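Local coordinates for polyketide synthase associated protein 5 (Mycobacterium tuberculosis, PDB 1Q9J) that probably catalyses the transfer of mycocerosic acids from mycocerosic acid synthase onto phthiocerol, phthiodiolone and phenolphthiocerol, completing the synthesis of dimycocerosate esters, at residues I28-V33 / P357-E362; L46-P51 / G153-Q158. All coordinates share one frame; numbering follows the deposited sequence.

Interaction 1. Residues I28-V33 / P357-E362; sequences IQLRGV and PGLEIE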
loop_
_atom_site.group_PDB
_atom_site.type_symbol
_atom_site.label_atom_id
_atom_site.label_comp_id
_atom_site.label_asym_id
_atom_site.label_seq_id
_atom_site.Cartn_x
_atom_site.Cartn_y
_atom_site.Cartn_z
ATOM N N ILE A 28 -2.218 8.429 -11.965
ATOM C CA ILE A 28 -1.076 9.032 -12.607
ATOM C C ILE A 28 -1.552 10.251 -13.395
ATOM O O ILE A 28 -2.335 10.123 -14.345
ATOM C CB ILE A 28 -0.410 8.057 -13.602
ATOM C CG1 ILE A 28 0.043 6.795 -12.895
ATOM C CG2 ILE A 28 0.756 8.727 -14.279
ATOM C CD1 ILE A 28 -1.015 5.698 -12.831
ATOM N N GLN A 29 -1.082 11.428 -12.997
ATOM C CA GLN A 29 -1.440 12.656 -13.690
ATOM C C GLN A 29 -0.568 12.716 -14.943
ATOM O O GLN A 29 0.650 12.689 -14.840
ATOM C CB GLN A 29 -1.151 13.855 -12.788
ATOM C CG GLN A 29 -1.463 15.176 -13.442
ATOM C CD GLN A 29 -2.824 15.174 -14.114
ATOM O OE1 GLN A 29 -3.841 14.899 -13.473
ATOM N NE2 GLN A 29 -2.849 15.476 -15.414
ATOM N N LEU A 30 -1.171 12.793 -16.123
ATOM C CA LEU A 30 -0.362 12.836 -17.335
ATOM C C LEU A 30 -0.386 14.167 -18.085
ATOM O O LEU A 30 -1.174 15.070 -17.781
ATOM C CB LEU A 30 -0.788 11.718 -18.286
ATOM C CG LEU A 30 -0.756 10.313 -17.681
ATOM C CD1 LEU A 30 -1.306 9.300 -18.674
ATOM C CD2 LEU A 30 0.670 9.970 -17.297
ATOM N N ARG A 31 0.510 14.267 -19.064
ATOM C CA ARG A 31 0.644 15.438 -19.919
ATOM C C ARG A 31 1.085 14.974 -21.294
ATOM O O ARG A 31 2.198 14.477 -21.468
ATOM C CB ARG A 31 1.666 16.433 -19.366
ATOM C CG ARG A 31 1.994 17.542 -20.368
ATOM C CD ARG A 31 2.533 18.782 -19.685
ATOM N NE ARG A 31 3.920 18.640 -19.271
ATOM C CZ ARG A 31 4.420 19.165 -18.158
ATOM N NH1 ARG A 31 3.636 19.863 -17.345
ATOM N NH2 ARG A 31 5.707 19.002 -17.861
ATOM N N GLY A 32 0.205 15.134 -22.274
ATOM C CA GLY A 32 0.516 14.702 -23.624
ATOM C C GLY A 32 -0.675 14.011 -24.256
ATOM O O GLY A 32 -1.804 14.125 -23.771
ATOM N N VAL A 33 -0.423 13.281 -25.336
ATOM C CA VAL A 33 -1.487 12.583 -26.052
ATOM C C VAL A 33 -1.653 11.109 -25.666
ATOM O O VAL A 33 -0.774 10.284 -25.909
ATOM C CB VAL A 33 -1.262 12.688 -27.577
ATOM C CG1 VAL A 33 -2.396 12.003 -28.331
ATOM C CG2 VAL A 33 -1.168 14.155 -27.969
ATOM N N PRO A 357 7.228 8.391 -26.269
ATOM C CA PRO A 357 7.591 9.786 -26.549
ATOM C C PRO A 357 6.374 10.704 -26.715
ATOM O O PRO A 357 5.470 10.437 -27.510
ATOM C CB PRO A 357 8.429 9.673 -27.822
ATOM C CG PRO A 357 7.828 8.479 -28.510
ATOM C CD PRO A 357 7.637 7.507 -27.377
ATOM N N GLY A 358 6.362 11.784 -25.945
ATOM C CA GLY A 358 5.259 12.720 -26.001
ATOM C C GLY A 358 4.398 12.681 -24.750
ATOM O O GLY A 358 3.655 13.624 -24.452
ATOM N N LEU A 359 4.484 11.586 -24.008
ATOM C CA LEU A 359 3.702 11.467 -22.785
ATOM C C LEU A 359 4.668 11.500 -21.619
ATOM O O LEU A 359 5.794 11.038 -21.731
ATOM C CB LEU A 359 2.914 10.156 -22.769
ATOM C CG LEU A 359 1.441 10.218 -22.351
ATOM C CD1 LEU A 359 0.906 8.804 -22.379
ATOM C CD2 LEU A 359 1.272 10.832 -20.965
ATOM N N GLU A 360 4.229 12.062 -20.506
ATOM C CA GLU A 360 5.074 12.156 -19.336
ATOM C C GLU A 360 4.222 12.208 -18.086
ATOM O O GLU A 360 3.154 12.820 -18.071
ATOM C CB GLU A 360 5.958 13.403 -19.424
ATOM C CG GLU A 360 7.248 13.219 -20.219
ATOM C CD GLU A 360 7.506 14.344 -21.208
ATOM O OE1 GLU A 360 6.916 14.318 -22.313
ATOM O OE2 GLU A 360 8.290 15.263 -20.881
ATOM N N ILE A 361 4.696 11.548 -17.041
ATOM C CA ILE A 361 3.992 11.511 -15.773
ATOM C C ILE A 361 4.306 12.759 -14.960
ATOM O O ILE A 361 5.470 13.090 -14.773
ATOM C CB ILE A 361 4.438 10.298 -14.969
ATOM C CG1 ILE A 361 4.172 9.026 -15.783
ATOM C CG2 ILE A 361 3.761 10.303 -13.606
ATOM C CD1 ILE A 361 4.668 7.752 -15.138
ATOM N N GLU A 362 3.283 13.451 -14.471
ATOM C CA GLU A 362 3.517 14.659 -13.676
ATOM C C GLU A 362 3.309 14.421 -12.193
ATOM O O GLU A 362 3.871 15.124 -11.360
ATOM C CB GLU A 362 2.612 15.803 -14.154
ATOM C CG GLU A 362 3.011 16.334 -15.512
ATOM C CD GLU A 362 4.464 16.800 -15.543
ATOM O OE1 GLU A 362 5.067 16.781 -16.645
ATOM O OE2 GLU A 362 5.001 17.187 -14.471
#
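Gln-29 and Glu-362 illustrate how an antiparallel pair can be firm at one point and fray toward its end. Glu-362 N donates to Gln-29 O over 2.8 Å, almost straight at 175°, and the pairing continues into Asp-363. Toward Arg-31 and Glu-360 it slackens: Arg-31 N to Glu-360 O (3.2 Å) and Glu-360 N to Arg-31 O are both weak, bent bonds. Beyond them Gly-32 CA lies 3.4 Å from Gly-358 O, a CA-H...O contact. Gln-29 NE2 is satisfied within its own strand, for a bend at chi2 (47°) brings it to a lone pair of Leu-30 O at 2.9 Å, tilted 23° from the amide plane. The Glu-362 carboxylate lies over one face of the Arg-31 guanidinium, offset toward its rim; this salt bridge is probably one of charge alone, and the place of OE1 is doubtful. On the other face of the sheet, Leu-30 CB meets Leu-359 CD2 at 3.5 Å, and Ile-28 CG2 rests against Ile-361 CG2. Strand 360-368 is thus the outermost strand of a mixed sheet otherwise built from early strands; across strand 23-31, Ile-28 bonds to Leu-118 of strand 117-123, while helix 129-148 packs on Ile-28 and Leu-359 through Phe-140 and Tyr-143.

Interaction 2. Residues L46-P51 / G153-Q158; sequences LLETHP and GPITPQ
Thr-49 and Gln-158 fasten the last turn of a helix to a passing loop, an example of a contact with a firm, buried side and a looser, more exposed flank. On the firm side Gln-158 N donates to Thr-49 O over 2.9 Å with an angle of 160°, the donor standing above the carbonyl plane rather than on a lone pair. The side chain of Gln-158 then runs alongside His-50, extended beyond CG, and its amide stands nearly perpendicular to the imidazole, 85° between planes. Gln-158 OE1 reaches the ring edge in plane, 3.2 Å from His-50 ND1, and is hydrogen-bonded to Thr-279 OG1, while His-50 NE2 hydrogen-bonds Glu-138 OE1. A chi1 of -58° puts Thr-49 OG1 beside its backbone N, where it bonds to Ala-45 O within the helix, and sends CG2 over one face of that ring, offset toward the rim. Thr-49 CG2 also approaches Gln-158 NE2 at 3.6 Å. On the exposed flank Ile-155 lays CG2 against Glu-48 CB at 3.6 Å, with CD1 against the carboxylate end of the same side chain, and Pro-51 CD comes only within 4.3 Å of Pro-157 CB. The loop carrying Pro-157 leads from helix 129-148 to helix 164-170, and helix 129-148 flanks the end of helix 36-49, with Leu-135, Glu-138 and Arg-142 touching His-50 or Thr-49.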
loop_
_atom_site.group_PDB
_atom_site.type_symbol
_atom_site.label_atom_id
_atom_site.label_comp_id
_atom_site.label_asym_id
_atom_site.label_seq_id
_atom_site.Cartn_x
_atom_site.Cartn_y
_atom_site.Cartn_z
ATOM N N LEU A 46 -3.103 -6.978 -20.256
ATOM C CA LEU A 46 -2.791 -7.143 -18.851
ATOM C C LEU A 46 -3.792 -8.130 -18.249
ATOM O O LEU A 46 -3.407 -9.133 -17.644
ATOM C CB LEU A 46 -2.899 -5.800 -18.137
ATOM C CG LEU A 46 -2.620 -5.768 -16.629
ATOM C CD1 LEU A 46 -1.169 -5.335 -16.387
ATOM C CD2 LEU A 46 -3.579 -4.793 -15.955
ATOM N N LEU A 47 -5.079 -7.852 -18.420
ATOM C CA LEU A 47 -6.102 -8.733 -17.884
ATOM C C LEU A 47 -5.944 -10.171 -18.321
ATOM O O LEU A 47 -6.300 -11.083 -17.585
ATOM C CB LEU A 47 -7.490 -8.255 -18.280
ATOM C CG LEU A 47 -8.236 -7.620 -17.105
ATOM C CD1 LEU A 47 -9.536 -7.026 -17.600
ATOM C CD2 LEU A 47 -8.485 -8.666 -16.029
ATOM N N GLU A 48 -5.418 -10.392 -19.516
ATOM C CA GLU A 48 -5.257 -11.759 -19.962
ATOM C C GLU A 48 -4.088 -12.416 -19.267
ATOM O O GLU A 48 -3.996 -13.639 -19.220
ATOM C CB GLU A 48 -5.066 -11.797 -21.463
ATOM C CG GLU A 48 -6.347 -11.559 -22.212
ATOM C CD GLU A 48 -6.112 -11.391 -23.688
ATOM O OE1 GLU A 48 -5.502 -10.371 -24.075
ATOM O OE2 GLU A 48 -6.521 -12.284 -24.457
ATOM N N THR A 49 -3.196 -11.605 -18.716
ATOM C CA THR A 49 -2.052 -12.159 -18.026
ATOM C C THR A 49 -2.396 -12.462 -16.585
ATOM O O THR A 49 -1.741 -13.272 -15.937
ATOM C CB THR A 49 -0.879 -11.194 -18.032
ATOM O OG1 THR A 49 -0.534 -10.865 -19.383
ATOM C CG2 THR A 49 0.304 -11.829 -17.349
ATOM N N HIS A 50 -3.442 -11.812 -16.098
ATOM C CA HIS A 50 -3.881 -11.982 -14.725
ATOM C C HIS A 50 -5.384 -12.198 -14.726
ATOM O O HIS A 50 -6.135 -11.412 -14.157
ATOM C CB HIS A 50 -3.520 -10.725 -13.946
ATOM C CG HIS A 50 -2.084 -10.337 -14.091
ATOM N ND1 HIS A 50 -1.055 -11.154 -13.678
ATOM C CD2 HIS A 50 -1.501 -9.245 -14.641
ATOM C CE1 HIS A 50 0.101 -10.584 -13.968
ATOM N NE2 HIS A 50 -0.141 -9.425 -14.552
ATOM N N PRO A 51 -5.843 -13.288 -15.350
ATOM C CA PRO A 51 -7.281 -13.544 -15.400
ATOM C C PRO A 51 -8.053 -13.589 -14.088
ATOM O O PRO A 51 -9.278 -13.668 -14.099
ATOM C CB PRO A 51 -7.369 -14.849 -16.197
ATOM C CG PRO A 51 -6.084 -15.522 -15.902
ATOM C CD PRO A 51 -5.097 -14.386 -15.988
ATOM N N GLY A 153 2.719 -6.348 -26.458
ATOM C CA GLY A 153 3.634 -7.316 -25.895
ATOM C C GLY A 153 2.952 -8.659 -25.787
ATOM O O GLY A 153 1.725 -8.726 -25.822
ATOM N N PRO A 154 3.725 -9.751 -25.663
ATOM C CA PRO A 154 3.223 -11.127 -25.543
ATOM C C PRO A 154 2.437 -11.362 -24.249
ATOM O O PRO A 154 2.693 -10.713 -23.236
ATOM C CB PRO A 154 4.501 -11.964 -25.615
ATOM C CG PRO A 154 5.530 -11.050 -25.015
ATOM C CD PRO A 154 5.199 -9.731 -25.653
ATOM N N ILE A 155 1.485 -12.291 -24.302
ATOM C CA ILE A 155 0.635 -12.609 -23.160
ATOM C C ILE A 155 0.764 -14.051 -22.671
ATOM O O ILE A 155 0.453 -14.987 -23.403
ATOM C CB ILE A 155 -0.863 -12.393 -23.499
ATOM C CG1 ILE A 155 -1.113 -10.958 -23.932
ATOM C CG2 ILE A 155 -1.735 -12.752 -22.287
ATOM C CD1 ILE A 155 -2.576 -10.690 -24.302
ATOM N N THR A 156 1.225 -14.222 -21.437
ATOM C CA THR A 156 1.343 -15.545 -20.839
ATOM C C THR A 156 0.531 -15.449 -19.558
ATOM O O THR A 156 0.968 -14.855 -18.574
ATOM C CB THR A 156 2.792 -15.903 -20.462
ATOM O OG1 THR A 156 3.661 -15.615 -21.562
ATOM C CG2 THR A 156 2.900 -17.386 -20.116
ATOM N N PRO A 157 -0.681 -16.013 -19.562
ATOM C CA PRO A 157 -1.562 -15.987 -18.397
ATOM C C PRO A 157 -1.012 -16.742 -17.206
ATOM O O PRO A 157 -0.514 -17.862 -17.337
ATOM C CB PRO A 157 -2.859 -16.585 -18.934
ATOM C CG PRO A 157 -2.389 -17.507 -20.002
ATOM C CD PRO A 157 -1.349 -16.670 -20.694
ATOM N N GLN A 158 -1.114 -16.116 -16.039
ATOM C CA GLN A 158 -0.606 -16.705 -14.800
ATOM C C GLN A 158 -1.740 -17.305 -13.973
ATOM O O GLN A 158 -2.889 -16.862 -14.067
ATOM C CB GLN A 158 0.117 -15.642 -13.982
ATOM C CG GLN A 158 1.018 -14.731 -14.781
ATOM C CD GLN A 158 1.470 -13.557 -13.947
ATOM O OE1 GLN A 158 1.033 -13.397 -12.810
ATOM N NE2 GLN A 158 2.345 -12.726 -14.499
#

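The two contacts are separate, their centres 25 Å apart and their nearest atoms about 11 Å, yet they share a scaffold. Strand 23-31 of interaction 1 is followed in the chain by helix 36-49 of interaction 2, and helix 129-148 touches both contacts with different parts of its length. Interaction 2 is nested within the long loop that interaction 1 closes, where a strand from late in the chain, 360-368, completes the edge of an early sheet. Both lie away from the probable proton acceptor His-124, which follows strand 117-123, a neighbour of strand 23-31, and precedes helix 129-148.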